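Local coordinates for beta-porphyranase A (Bacteroides plebeius, PDB 4AW7), which hydrolyses porphyran, a sulfated red-seaweed galactan, at the linkage between beta-D-galactose and alpha-L-galactose-6-sulfate, at residues K42-H47 / K359-L364; H47-D52 / G68-G73; D320-H325 / S336-I341. All coordinates share one frame; numbering follows the deposited sequence.

Contact 1 of 3, residues K42-H47 / K359-L364; sequences KYFNIH and KYFFEL. With L6S (6-O-sulfo-alpha-L-galactopyranose), chain B.
Phe-362 reaches out from helix 359-364 and presents the rim of its ring to the backbone of 42-47. Phe-362 CZ lies 3.4 Å from Asn-45 O, close to the ring plane, so aromatic C-H groups face the carbonyl oxygen. That oxygen is buried here without a hydrogen-bond partner, and the weakly positive ring edge probably offsets this in part. Phe-362 CZ also meets Ile-46 CG2 at 3.7 Å, the two side chains crossing at about a right angle. With Ile-46 CG1 at chi1 53°, CG2 stands anti to the carbonyl carbon, beside the backbone N, where it can meet the ring. Phe-361 works on both neighbours: its CD2 edge stands over the centre of the Phe-362 ring, 3.6 Å above the plane, while Phe-361 CE2 comes to the edge of the Phe-44 ring, 4.4 Å from Phe-44 CD1. Phe-44, at the centre of an inverse gamma turn, is also stacked on Trp-365, and Tyr-63 and Val-65 pack on Phe-362. Asn-45 points away from the helix and gives ND2 to Ser-314 O and Ser-41 O. At the far end of the segment the His-47 ring is turned to the substrate: ND1 donates to sulfate oxygen O1S of the chain B sulfogalactose at 3.0 Å, the hydrogen bond bent to 141°. Helix 359-365, which follows the eighth strand 311-316, thus packs on the outside of the first strand 45-46, whose C-terminal end opens onto the sugar cleft, as in the (beta/alpha)8 barrel of clan GH-A glycosidases.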
# COMPACT_ATOMS: atom_id res chain seq x y z
N LYS A 42 -6.33 4.58 -7.61
CA LYS A 42 -5.60 4.31 -6.36
C LYS A 42 -4.61 3.17 -6.46
O LYS A 42 -3.82 3.01 -5.54
CB LYS A 42 -6.59 4.10 -5.18
CG LYS A 42 -7.28 5.39 -4.78
CD LYS A 42 -8.21 5.25 -3.61
CE LYS A 42 -8.74 6.61 -3.13
NZ LYS A 42 -9.47 6.46 -1.84
N TYR A 43 -4.62 2.43 -7.57
CA TYR A 43 -3.87 1.18 -7.71
C TYR A 43 -3.09 1.02 -8.99
O TYR A 43 -1.91 0.67 -8.97
CB TYR A 43 -4.82 -0.04 -7.54
CG TYR A 43 -5.56 0.00 -6.25
CD1 TYR A 43 -4.89 -0.22 -5.03
CD2 TYR A 43 -6.89 0.36 -6.17
CE1 TYR A 43 -5.54 -0.09 -3.82
CE2 TYR A 43 -7.55 0.48 -4.97
CZ TYR A 43 -6.87 0.25 -3.78
OH TYR A 43 -7.55 0.44 -2.59
N PHE A 44 -3.76 1.21 -10.13
CA PHE A 44 -3.18 0.88 -11.42
C PHE A 44 -2.46 2.07 -12.00
O PHE A 44 -3.00 2.81 -12.84
CB PHE A 44 -4.26 0.28 -12.35
CG PHE A 44 -4.94 -0.91 -11.73
CD1 PHE A 44 -4.20 -2.03 -11.36
CD2 PHE A 44 -6.28 -0.87 -11.37
CE1 PHE A 44 -4.79 -3.09 -10.70
CE2 PHE A 44 -6.86 -1.95 -10.74
CZ PHE A 44 -6.10 -3.04 -10.41
N ASN A 45 -1.27 2.28 -11.47
CA ASN A 45 -0.41 3.43 -11.73
C ASN A 45 0.97 2.90 -12.07
O ASN A 45 1.34 1.78 -11.74
CB ASN A 45 -0.34 4.33 -10.49
CG ASN A 45 -1.70 4.88 -10.11
OD1 ASN A 45 -2.42 5.40 -10.97
ND2 ASN A 45 -2.09 4.77 -8.83
N ILE A 46 1.77 3.78 -12.67
CA ILE A 46 3.21 3.57 -12.80
C ILE A 46 3.94 4.69 -12.04
O ILE A 46 3.41 5.76 -11.79
CB ILE A 46 3.72 3.48 -14.27
CG1 ILE A 46 3.28 4.70 -15.11
CG2 ILE A 46 3.29 2.20 -14.88
CD1 ILE A 46 3.91 4.81 -16.50
N HIS A 47 5.18 4.39 -11.66
CA HIS A 47 6.03 5.31 -10.91
C HIS A 47 6.74 6.24 -11.89
O HIS A 47 7.92 6.08 -12.21
CB HIS A 47 7.03 4.48 -10.06
CG HIS A 47 7.81 5.30 -9.09
ND1 HIS A 47 8.89 6.05 -9.46
CD2 HIS A 47 7.61 5.56 -7.77
CE1 HIS A 47 9.35 6.72 -8.40
NE2 HIS A 47 8.58 6.44 -7.35
N LYS A 359 4.28 -5.29 -18.46
CA LYS A 359 3.00 -4.96 -19.03
C LYS A 359 1.91 -5.94 -18.61
O LYS A 359 0.74 -5.55 -18.52
CB LYS A 359 3.07 -4.91 -20.57
CG LYS A 359 3.22 -6.28 -21.24
CD LYS A 359 3.63 -6.20 -22.72
CE LYS A 359 3.65 -7.58 -23.33
NZ LYS A 359 4.18 -7.58 -24.74
N TYR A 360 2.26 -7.21 -18.38
CA TYR A 360 1.24 -8.22 -18.08
C TYR A 360 0.57 -7.99 -16.73
O TYR A 360 -0.55 -8.42 -16.56
CB TYR A 360 1.80 -9.64 -18.16
CG TYR A 360 2.15 -10.06 -19.57
CD1 TYR A 360 1.16 -10.09 -20.55
CD2 TYR A 360 3.42 -10.49 -19.93
CE1 TYR A 360 1.43 -10.48 -21.87
CE2 TYR A 360 3.71 -10.90 -21.25
CZ TYR A 360 2.71 -10.86 -22.20
OH TYR A 360 3.02 -11.25 -23.48
N PHE A 361 1.22 -7.29 -15.80
CA PHE A 361 0.51 -6.91 -14.58
C PHE A 361 -0.70 -6.07 -14.92
O PHE A 361 -1.80 -6.27 -14.40
CB PHE A 361 1.45 -6.14 -13.64
CG PHE A 361 0.73 -5.55 -12.46
CD1 PHE A 361 0.25 -6.33 -11.43
CD2 PHE A 361 0.56 -4.19 -12.37
CE1 PHE A 361 -0.43 -5.77 -10.37
CE2 PHE A 361 -0.14 -3.60 -11.31
CZ PHE A 361 -0.62 -4.41 -10.29
N PHE A 362 -0.50 -5.10 -15.81
CA PHE A 362 -1.58 -4.22 -16.22
C PHE A 362 -2.58 -4.93 -17.15
O PHE A 362 -3.78 -4.68 -17.10
CB PHE A 362 -1.02 -2.94 -16.79
CG PHE A 362 -0.16 -2.19 -15.79
CD1 PHE A 362 -0.74 -1.49 -14.77
CD2 PHE A 362 1.21 -2.24 -15.86
CE1 PHE A 362 0.02 -0.83 -13.84
CE2 PHE A 362 1.99 -1.55 -14.94
CZ PHE A 362 1.38 -0.84 -13.93
N GLU A 363 -2.10 -5.83 -17.99
CA GLU A 363 -3.02 -6.64 -18.82
C GLU A 363 -3.98 -7.44 -17.93
O GLU A 363 -5.19 -7.46 -18.17
CB GLU A 363 -2.24 -7.57 -19.73
CG GLU A 363 -3.15 -8.22 -20.79
CD GLU A 363 -3.60 -7.19 -21.84
OE1 GLU A 363 -2.74 -6.59 -22.42
OE2 GLU A 363 -4.82 -6.93 -22.07
N LEU A 364 -3.44 -8.05 -16.87
CA LEU A 364 -4.23 -8.89 -16.01
C LEU A 364 -5.43 -8.12 -15.42
O LEU A 364 -6.52 -8.68 -15.27
CB LEU A 364 -3.34 -9.40 -14.85
CG LEU A 364 -3.97 -10.21 -13.73
CD1 LEU A 364 -4.49 -11.54 -14.30
CD2 LEU A 364 -2.99 -10.44 -12.60
O1S L6S B . 11.16 5.92 -11.42
O2S L6S B . 12.87 4.71 -12.70
O3S L6S B . 13.14 7.09 -12.14
C1 L6S B . 14.06 6.01 -5.82
C2 L6S B . 15.28 6.89 -5.96
C3 L6S B . 16.11 6.41 -7.17
C4 L6S B . 15.20 6.47 -8.46
C5 L6S B . 13.95 5.63 -8.20
C6 L6S B . 12.88 5.94 -9.27
O2 L6S B . 16.06 6.92 -4.75
O3 L6S B . 17.29 7.21 -7.35
O4 L6S B . 14.86 7.85 -8.69
O5 L6S B . 13.27 5.94 -6.98
O6 L6S B . 13.29 5.35 -10.50
S1 L6S B . 12.55 5.77 -11.76

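Contact 2 of 3, residues H47-D52 / G68-G73; sequences HSTSDD and GRKFWG. With GAL (beta-D-galactopyranose), chain C; L6S (6-O-sulfo-alpha-L-galactopyranose), chain B; L6S (6-O-sulfo-alpha-L-galactopyranose), chain D; AAL (3,6-anhydro-alpha-L-galactopyranose), chain E.
His-47 and Gly-68 bring their CA atoms to 4.8 Å where the loop leaving barrel strand 45-46 meets strand 66-71, residues 47-49 and 68-71 running 82° apart. At this catalytic-face rim of the (beta/alpha)8 barrel, Arg-69 N donates to Ser-48 O from above the carbonyl plane, and Gly-68 CA adds a C-H...O contact there. Arg-69 wraps the His-47 ring: CB sits over one face, 3.7 Å from the centroid in a CH-pi contact, and the chain bends at chi2 so that Arg-69 NH1 returns to His-47 NE2 at 2.9 Å (161°), in both ring and guanidinium planes. The guanidinium also pairs with Glu-142 and Glu-272, the inferred nucleophile, and bonds Asn-145. Phe-71 CE1, at the ring edge, lies 4.0 Å from His-47 CE1, and one face meets the chain B sulfogalactose. Trp-72 lies flat under the chain C galactose, C5 3.5 Å above the ring plane, with NE1 bonded to O3S of the chain D sulfogalactose. With an alanine here, that galactose is likely to lose its platform and the sulfate its N-H donor. Lys-70 NZ donates to O2 of the 3,6-anhydrogalactose at 2.9 Å and to a water 2.7 Å from Thr-49 OG1.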
# COMPACT_ATOMS: atom_id res chain seq x y z
N HIS A 47 5.18 4.39 -11.66
CA HIS A 47 6.03 5.31 -10.91
C HIS A 47 6.74 6.24 -11.89
O HIS A 47 7.92 6.08 -12.21
CB HIS A 47 7.03 4.48 -10.06
CG HIS A 47 7.81 5.30 -9.09
ND1 HIS A 47 8.89 6.05 -9.46
CD2 HIS A 47 7.61 5.56 -7.77
CE1 HIS A 47 9.35 6.72 -8.40
NE2 HIS A 47 8.58 6.44 -7.35
N SER A 48 5.95 7.15 -12.45
CA SER A 48 6.36 8.02 -13.54
C SER A 48 5.46 9.21 -13.59
O SER A 48 4.32 9.18 -13.09
CB SER A 48 6.21 7.23 -14.84
OG SER A 48 6.63 7.95 -15.99
N THR A 49 5.91 10.27 -14.29
CA THR A 49 5.00 11.30 -14.78
C THR A 49 5.21 11.54 -16.28
O THR A 49 4.79 12.59 -16.81
CB THR A 49 5.10 12.61 -14.01
OG1 THR A 49 6.44 13.12 -14.10
CG2 THR A 49 4.73 12.44 -12.53
N SER A 50 5.78 10.55 -16.97
CA SER A 50 6.16 10.73 -18.39
C SER A 50 5.00 10.53 -19.36
O SER A 50 5.18 9.92 -20.43
CB SER A 50 7.28 9.76 -18.73
OG SER A 50 8.42 10.05 -18.00
N ASP A 51 3.81 11.05 -19.05
CA ASP A 51 2.69 10.92 -19.98
C ASP A 51 2.89 11.78 -21.23
O ASP A 51 2.21 11.57 -22.19
CB ASP A 51 1.34 11.18 -19.27
CG ASP A 51 1.22 12.55 -18.62
OD1 ASP A 51 2.21 13.31 -18.55
OD2 ASP A 51 0.13 12.83 -18.11
N ASP A 52 3.87 12.68 -21.21
CA ASP A 52 4.22 13.50 -22.37
C ASP A 52 5.15 12.77 -23.34
O ASP A 52 5.45 13.26 -24.41
CB ASP A 52 4.76 14.86 -21.96
CG ASP A 52 6.01 14.81 -21.13
OD1 ASP A 52 6.33 13.75 -20.56
OD2 ASP A 52 6.63 15.92 -20.97
N GLY A 68 1.15 8.73 -10.16
CA GLY A 68 2.51 8.51 -10.54
C GLY A 68 3.40 9.20 -9.54
O GLY A 68 2.94 9.56 -8.48
N ARG A 69 4.68 9.36 -9.86
CA ARG A 69 5.65 9.91 -8.90
C ARG A 69 6.82 10.50 -9.67
O ARG A 69 7.21 9.95 -10.70
CB ARG A 69 6.11 8.82 -7.89
CG ARG A 69 6.84 9.32 -6.67
CD ARG A 69 6.55 8.46 -5.50
NE ARG A 69 7.23 8.76 -4.24
CZ ARG A 69 8.31 8.12 -3.80
NH1 ARG A 69 9.00 7.32 -4.59
NH2 ARG A 69 8.69 8.33 -2.54
N LYS A 70 7.35 11.60 -9.15
CA LYS A 70 8.45 12.30 -9.77
C LYS A 70 9.35 12.90 -8.71
O LYS A 70 8.85 13.50 -7.77
CB LYS A 70 7.87 13.45 -10.62
CG LYS A 70 8.83 14.37 -11.21
CD LYS A 70 9.43 13.79 -12.42
CE LYS A 70 9.95 14.89 -13.38
NZ LYS A 70 10.59 14.21 -14.57
N PHE A 71 10.65 12.77 -8.93
CA PHE A 71 11.66 13.41 -8.07
C PHE A 71 11.95 14.82 -8.57
O PHE A 71 12.92 15.07 -9.29
CB PHE A 71 12.90 12.56 -8.02
CG PHE A 71 12.76 11.35 -7.14
CD1 PHE A 71 12.07 10.24 -7.52
CD2 PHE A 71 13.26 11.39 -5.85
CE1 PHE A 71 11.93 9.17 -6.66
CE2 PHE A 71 13.14 10.31 -5.00
CZ PHE A 71 12.47 9.22 -5.39
N TRP A 72 11.06 15.72 -8.26
CA TRP A 72 11.24 17.14 -8.54
C TRP A 72 10.23 17.92 -7.76
O TRP A 72 9.10 17.46 -7.58
CB TRP A 72 11.05 17.43 -10.03
CG TRP A 72 11.76 18.72 -10.42
CD1 TRP A 72 11.21 19.95 -10.62
CD2 TRP A 72 13.18 18.88 -10.62
NE1 TRP A 72 12.19 20.85 -10.98
CE2 TRP A 72 13.41 20.22 -10.96
CE3 TRP A 72 14.27 18.01 -10.55
CZ2 TRP A 72 14.69 20.70 -11.25
CZ3 TRP A 72 15.54 18.48 -10.83
CH2 TRP A 72 15.74 19.81 -11.16
N GLY A 73 10.57 19.08 -7.27
CA GLY A 73 9.75 19.82 -6.37
C GLY A 73 10.35 21.18 -6.08
O GLY A 73 11.23 21.63 -6.81
C1 GAL C . 14.78 16.95 -14.51
C2 GAL C . 15.77 17.79 -15.30
C3 GAL C . 15.62 19.24 -14.87
C4 GAL C . 14.15 19.67 -14.99
C5 GAL C . 13.24 18.69 -14.23
C6 GAL C . 11.75 19.02 -14.36
O2 GAL C . 17.06 17.34 -15.00
O3 GAL C . 16.46 20.03 -15.69
O4 GAL C . 13.79 19.72 -16.36
O5 GAL C . 13.44 17.35 -14.69
O6 GAL C . 10.97 18.14 -13.58
O1S L6S B . 11.16 5.92 -11.42
O2S L6S B . 12.87 4.71 -12.70
O3S L6S B . 13.14 7.09 -12.14
C1 L6S B . 14.06 6.01 -5.82
C2 L6S B . 15.28 6.89 -5.96
C3 L6S B . 16.11 6.41 -7.17
C4 L6S B . 15.20 6.47 -8.46
C5 L6S B . 13.95 5.63 -8.20
C6 L6S B . 12.88 5.94 -9.27
O2 L6S B . 16.06 6.92 -4.75
O3 L6S B . 17.29 7.21 -7.35
O4 L6S B . 14.86 7.85 -8.69
O5 L6S B . 13.27 5.94 -6.98
O6 L6S B . 13.29 5.35 -10.50
S1 L6S B . 12.55 5.77 -11.76
O1S L6S D . 13.03 25.27 -13.59
O2S L6S D . 14.24 23.99 -11.90
O3S L6S D . 12.08 23.15 -12.77
C1 L6S D . 17.27 20.98 -14.98
C2 L6S D . 18.37 21.50 -15.93
C3 L6S D . 17.76 22.24 -17.12
C4 L6S D . 16.84 23.36 -16.60
C5 L6S D . 15.76 22.76 -15.67
C6 L6S D . 14.89 23.83 -15.06
O2 L6S D . 19.17 20.42 -16.44
O3 L6S D . 18.79 22.81 -17.93
O4 L6S D . 17.64 24.35 -15.90
O5 L6S D . 16.35 21.99 -14.55
O6 L6S D . 13.93 23.20 -14.22
S1 L6S D . 13.34 23.90 -13.09
C1 AAL E . 14.92 12.03 -13.00
C2 AAL E . 13.72 12.34 -13.86
C3 AAL E . 14.13 13.34 -14.90
C4 AAL E . 14.60 14.58 -14.18
C5 AAL E . 15.94 14.07 -13.71
C6 AAL E . 16.49 13.34 -14.92
O2 AAL E . 12.65 12.83 -13.08
O3 AAL E . 15.30 12.87 -15.58
O4 AAL E . 14.80 15.66 -15.11
O5 AAL E . 15.74 13.14 -12.64
O HOH W 1 8.34 13.26 -16.02

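Contact 3 of 3, residues D320-H325 / S336-I341. With GAL (beta-D-galactopyranose), chain F; L6S (6-O-sulfo-alpha-L-galactopyranose), chain B.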
# COMPACT_ATOMS: atom_id res chain seq x y z
N ASP A 320 9.29 3.71 -16.33
CA ASP A 320 9.12 4.26 -17.66
C ASP A 320 10.35 3.94 -18.49
O ASP A 320 10.89 2.81 -18.42
CB ASP A 320 8.72 5.73 -17.54
CG ASP A 320 9.65 6.52 -16.65
OD1 ASP A 320 10.85 6.19 -16.58
OD2 ASP A 320 9.17 7.51 -16.04
N LYS A 321 10.83 4.88 -19.31
CA LYS A 321 12.08 4.64 -20.04
C LYS A 321 13.30 4.84 -19.17
O LYS A 321 14.39 4.41 -19.53
CB LYS A 321 12.14 5.59 -21.24
CG LYS A 321 11.12 5.28 -22.29
CD LYS A 321 11.14 6.27 -23.49
CE LYS A 321 10.16 5.89 -24.53
NZ LYS A 321 10.07 6.83 -25.63
N ALA A 322 13.14 5.56 -18.07
CA ALA A 322 14.23 5.84 -17.10
C ALA A 322 15.55 6.16 -17.79
O ALA A 322 16.62 5.59 -17.51
CB ALA A 322 14.37 4.69 -16.08
N GLU A 323 15.49 7.14 -18.69
CA GLU A 323 16.65 7.42 -19.56
C GLU A 323 17.83 7.93 -18.79
O GLU A 323 18.96 7.75 -19.24
CB GLU A 323 16.29 8.41 -20.68
CG GLU A 323 15.23 7.88 -21.58
CD GLU A 323 14.93 8.71 -22.77
OE1 GLU A 323 15.88 8.99 -23.51
OE2 GLU A 323 13.73 9.04 -22.96
N TRP A 324 17.57 8.59 -17.67
CA TRP A 324 18.62 9.08 -16.77
C TRP A 324 19.64 7.99 -16.39
O TRP A 324 20.79 8.33 -16.06
CB TRP A 324 17.99 9.72 -15.50
CG TRP A 324 17.11 8.75 -14.76
CD1 TRP A 324 15.76 8.59 -14.92
CD2 TRP A 324 17.52 7.75 -13.82
NE1 TRP A 324 15.31 7.58 -14.12
CE2 TRP A 324 16.36 7.04 -13.42
CE3 TRP A 324 18.75 7.39 -13.25
CZ2 TRP A 324 16.39 6.01 -12.51
CZ3 TRP A 324 18.79 6.37 -12.34
CH2 TRP A 324 17.62 5.66 -12.00
N HIS A 325 19.24 6.72 -16.41
CA HIS A 325 20.13 5.63 -15.99
C HIS A 325 21.07 5.19 -17.10
O HIS A 325 22.07 4.50 -16.85
CB HIS A 325 19.30 4.41 -15.55
CG HIS A 325 20.10 3.32 -14.87
ND1 HIS A 325 20.72 2.29 -15.55
CD2 HIS A 325 20.26 3.04 -13.55
CE1 HIS A 325 21.28 1.46 -14.68
NE2 HIS A 325 21.03 1.91 -13.47
N SER A 336 16.56 -1.14 -13.23
CA SER A 336 15.76 -2.33 -12.93
C SER A 336 14.26 -2.09 -12.97
O SER A 336 13.51 -2.98 -13.36
CB SER A 336 16.16 -2.96 -11.60
OG SER A 336 15.92 -2.10 -10.51
N ALA A 337 13.81 -0.91 -12.54
CA ALA A 337 12.36 -0.64 -12.47
C ALA A 337 11.75 -0.24 -13.82
O ALA A 337 10.53 -0.10 -13.90
CB ALA A 337 12.08 0.44 -11.41
N ALA A 338 12.57 -0.05 -14.86
CA ALA A 338 12.08 0.42 -16.14
C ALA A 338 10.95 -0.45 -16.68
O ALA A 338 10.96 -1.66 -16.51
CB ALA A 338 13.23 0.52 -17.15
N LEU A 339 10.07 0.20 -17.43
CA LEU A 339 8.96 -0.42 -18.17
C LEU A 339 9.28 -0.61 -19.66
O LEU A 339 8.76 -1.52 -20.29
CB LEU A 339 7.72 0.43 -17.97
CG LEU A 339 6.44 -0.03 -18.66
CD1 LEU A 339 6.00 -1.41 -18.19
CD2 LEU A 339 5.36 1.06 -18.47
N PHE A 340 10.07 0.31 -20.21
CA PHE A 340 10.49 0.30 -21.63
C PHE A 340 12.00 0.17 -21.69
O PHE A 340 12.71 0.83 -20.92
CB PHE A 340 10.08 1.59 -22.34
CG PHE A 340 8.60 1.74 -22.60
CD1 PHE A 340 7.74 2.29 -21.64
CD2 PHE A 340 8.07 1.34 -23.81
CE1 PHE A 340 6.38 2.44 -21.94
CE2 PHE A 340 6.74 1.51 -24.10
CZ PHE A 340 5.89 2.02 -23.16
N ILE A 341 12.48 -0.61 -22.65
CA ILE A 341 13.90 -0.91 -22.83
C ILE A 341 14.23 -0.51 -24.27
O ILE A 341 13.52 -0.91 -25.19
CB ILE A 341 14.18 -2.41 -22.62
CG1 ILE A 341 13.63 -2.86 -21.25
CG2 ILE A 341 15.66 -2.71 -22.80
CD1 ILE A 341 14.27 -2.24 -20.01
C1 GAL F . 15.46 8.42 -9.84
C2 GAL F . 14.62 9.61 -10.25
C3 GAL F . 15.34 10.28 -11.41
C4 GAL F . 16.75 10.73 -11.00
C5 GAL F . 17.46 9.49 -10.44
C6 GAL F . 18.85 9.82 -9.96
O2 GAL F . 13.28 9.24 -10.60
O3 GAL F . 14.54 11.38 -11.79
O4 GAL F . 16.69 11.75 -9.99
O5 GAL F . 16.69 8.93 -9.37
O6 GAL F . 19.44 8.65 -9.44
O1S L6S B . 11.16 5.92 -11.42
O2S L6S B . 12.87 4.71 -12.70
O3S L6S B . 13.14 7.09 -12.14
C1 L6S B . 14.06 6.01 -5.82
C2 L6S B . 15.28 6.89 -5.96
C3 L6S B . 16.11 6.41 -7.17
C4 L6S B . 15.20 6.47 -8.46
C5 L6S B . 13.95 5.63 -8.20
C6 L6S B . 12.88 5.94 -9.27
O2 L6S B . 16.06 6.92 -4.75
O3 L6S B . 17.29 7.21 -7.35
O4 L6S B . 14.86 7.85 -8.69
O5 L6S B . 13.27 5.94 -6.98
O6 L6S B . 13.29 5.35 -10.50
S1 L6S B . 12.55 5.77 -11.76
O HOH W 2 15.10 1.90 -20.19
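Asp-320 and Leu-339 face each other with CA atoms 4.7 Å apart, where the substrate-binding loop beyond the last barrel strand, 311-316, is tied to the start of strand 340-342. One carbonyl holds the junction: Asp-320 O takes Leu-339 N at 2.9 Å in its plane, on a lone pair, and Phe-340 N at 3.2 Å from 56° above that plane. The Asp-320 side chain turns back into an Asx turn, OD1 accepting Ala-322 N at 2.8 Å, while OD2 is held by Ser-48 OG and Ser-50 OG. Lys-321 runs extended, Lys-321 CG 3.8 Å from Phe-340 CB, and its ammonium group pairs with Asp-53 and Asp-55 and makes a cation-pi contact with Trp-353. Ala-322 CB looks toward Ala-338 CB and also touches sulfate oxygen O2S of the chain B sulfogalactose. Trp-324 is the platform of the loop. Its chi1 of 58° folds the indole back over His-325 CB, and the chain F galactose lies over the opposite face, C5 3.7 Å above the plane. Trp-324 NE1 also donates a weak, bent hydrogen bond (126°) to O3S of the chain B sulfogalactose, at 3.0 Å.

Contacts 1 and 2 share His-47 and the neighbouring barrel strands 45-46 and 66-71, their centres about 15 Å apart. The centre of contact 3 lies about 12 Å from that of contact 2 and about 16 Å from that of contact 1. In sequence, contact 1 spans the longest loop, joining the first barrel strand to helix 359-365, and contacts 2 and 3 follow one another within it. Leu-339 of contact 3 packs on Ile-46 of contact 1, and the carboxylate of Asp-320 ties contact 3 to the serines of contact 2. All three reach the chain B sulfogalactose, contact 1 only through His-47, at the end of the strand that the helix backs, contacts 2 and 3 with residues of the barrel rim.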